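Long-range contact in tyrosine-protein phosphatase YwqE (Bacillus subtilis, PDB 3QY7), which removes phosphate from tyrosine residues of proteins such as YwqD, YwqF and Ssb, as a manganese-dependent phosphatase: residues I81-E86 with R116-L121. Numbering follows the deposited sequence.
Sequences IRIYGE and RYAEQL
The Tyr117 ring is approached obliquely by CG1 of Ile83, CA of Gly85 and the carbonyl oxygen of Tyr84. Its CE2 lies 3.8 Å from Ile83 CG1, while its hydroxyl passes the backbone, with Tyr117 OH 3.3 Å from Tyr84 CA. A long aromatic side chain suits this position because, from just before the helix, it carries its hydroxyl to the backbone of Tyr84; a chi1 of 64° directs the ring toward Ile83. Gly85, lacking a side chain, brings bare backbone to the ring. The Tyr84 side chain leaves the backbone away from 116-121; Arg82 O and Glu86 OE1 lie in the plane of its ring, at the edge. That ring meets the His43 ring almost in parallel, and its hydroxyl bonds to Asp90.

Ile83 is the apolar centre. The Ile83 and Leu121 side chains run alongside each other, pointing opposite ways, which puts Ile83 CG1 3.7 Å from Leu121 CD2, and Ile83 CD1 reaches Ala118 CB at 4.1 Å. Small Ala118 lets the helix accept that methyl, and Pro110, Pro115 and Ile107 also pack on Ile83. A bound iron(III) ion lies about 11 Å from the Ile83 side chain.

The contact thus joins the loop after strand 80-82 to the helix following the neighbouring parallel strand 104-108, a beta-alpha arrangement characteristic of the TIM-barrel-like PHP fold.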
# COMPACT_ATOMS: atom_id res chain seq x y z
N ILE A 81 -0.02 -8.97 -0.02
CA ILE A 81 0.21 -10.33 0.49
C ILE A 81 -0.18 -10.44 1.96
O ILE A 81 0.51 -9.94 2.83
CB ILE A 81 1.70 -10.72 0.30
CG1 ILE A 81 2.11 -10.53 -1.17
CG2 ILE A 81 1.95 -12.17 0.81
CD1 ILE A 81 3.62 -10.59 -1.41
N ARG A 82 -1.31 -11.09 2.22
CA ARG A 82 -1.67 -11.42 3.59
C ARG A 82 -0.57 -12.30 4.16
O ARG A 82 -0.25 -13.34 3.58
CB ARG A 82 -3.01 -12.15 3.62
CG ARG A 82 -3.41 -12.68 5.01
CD ARG A 82 -3.83 -11.53 5.93
NE ARG A 82 -5.01 -10.82 5.43
CZ ARG A 82 -6.26 -11.23 5.58
NH1 ARG A 82 -6.52 -12.36 6.25
NH2 ARG A 82 -7.26 -10.51 5.08
N ILE A 83 -0.03 -11.89 5.30
CA ILE A 83 1.12 -12.57 5.90
C ILE A 83 0.84 -14.06 6.09
O ILE A 83 -0.27 -14.45 6.41
CB ILE A 83 1.52 -11.88 7.24
CG1 ILE A 83 2.91 -12.33 7.72
CG2 ILE A 83 0.42 -12.04 8.31
CD1 ILE A 83 3.48 -11.47 8.85
N TYR A 84 1.86 -14.86 5.82
CA TYR A 84 1.83 -16.30 6.15
C TYR A 84 3.26 -16.75 6.34
O TYR A 84 4.20 -16.01 6.04
CB TYR A 84 1.07 -17.13 5.10
CG TYR A 84 1.66 -17.16 3.71
CD1 TYR A 84 1.45 -16.11 2.81
CD2 TYR A 84 2.41 -18.25 3.28
CE1 TYR A 84 1.97 -16.15 1.54
CE2 TYR A 84 2.95 -18.29 2.00
CZ TYR A 84 2.73 -17.23 1.13
OH TYR A 84 3.25 -17.27 -0.15
N GLY A 85 3.44 -17.95 6.90
CA GLY A 85 4.76 -18.37 7.37
C GLY A 85 5.82 -18.51 6.29
O GLY A 85 7.01 -18.32 6.57
N GLU A 86 5.40 -18.82 5.07
CA GLU A 86 6.32 -19.20 3.99
C GLU A 86 6.56 -18.07 2.98
O GLU A 86 6.97 -18.34 1.85
CB GLU A 86 5.80 -20.45 3.26
CG GLU A 86 5.69 -21.72 4.13
CD GLU A 86 4.50 -21.70 5.08
OE1 GLU A 86 3.47 -21.07 4.76
OE2 GLU A 86 4.59 -22.34 6.16
N ARG A 116 2.51 -13.29 15.81
CA ARG A 116 3.68 -13.25 16.67
C ARG A 116 4.99 -13.40 15.90
O ARG A 116 6.01 -12.86 16.31
CB ARG A 116 3.58 -14.33 17.76
CG ARG A 116 2.36 -14.19 18.67
CD ARG A 116 2.67 -13.43 19.96
NE ARG A 116 3.42 -14.24 20.93
CZ ARG A 116 2.87 -15.13 21.76
NH1 ARG A 116 1.56 -15.34 21.76
NH2 ARG A 116 3.64 -15.81 22.60
N TYR A 117 4.95 -14.10 14.77
CA TYR A 117 6.16 -14.35 13.98
C TYR A 117 6.53 -13.19 13.03
O TYR A 117 7.53 -13.26 12.34
CB TYR A 117 6.04 -15.65 13.19
CG TYR A 117 4.94 -15.62 12.15
CD1 TYR A 117 3.65 -16.02 12.47
CD2 TYR A 117 5.20 -15.18 10.85
CE1 TYR A 117 2.64 -15.99 11.53
CE2 TYR A 117 4.19 -15.15 9.89
CZ TYR A 117 2.92 -15.55 10.24
OH TYR A 117 1.91 -15.51 9.32
N ALA A 118 5.70 -12.14 13.00
CA ALA A 118 5.93 -11.01 12.11
C ALA A 118 7.35 -10.43 12.19
O ALA A 118 8.00 -10.23 11.17
CB ALA A 118 4.88 -9.91 12.36
N GLU A 119 7.83 -10.17 13.41
CA GLU A 119 9.15 -9.57 13.61
C GLU A 119 10.27 -10.44 13.02
O GLU A 119 11.19 -9.91 12.39
CB GLU A 119 9.44 -9.29 15.09
CG GLU A 119 10.68 -8.42 15.30
CD GLU A 119 11.03 -8.15 16.75
OE1 GLU A 119 10.12 -8.09 17.61
OE2 GLU A 119 12.24 -7.96 17.04
N GLN A 120 10.17 -11.75 13.26
CA GLN A 120 11.15 -12.72 12.76
C GLN A 120 11.15 -12.72 11.23
O GLN A 120 12.22 -12.64 10.60
CB GLN A 120 10.86 -14.13 13.32
CG GLN A 120 11.97 -15.17 13.06
CD GLN A 120 13.35 -14.72 13.54
OE1 GLN A 120 13.54 -14.39 14.72
NE2 GLN A 120 14.30 -14.70 12.63
N LEU A 121 9.96 -12.78 10.63
CA LEU A 121 9.82 -12.73 9.17
C LEU A 121 10.45 -11.48 8.58
O LEU A 121 11.18 -11.56 7.58
CB LEU A 121 8.35 -12.81 8.75
CG LEU A 121 8.05 -12.63 7.25
CD1 LEU A 121 8.71 -13.70 6.40
CD2 LEU A 121 6.56 -12.63 7.04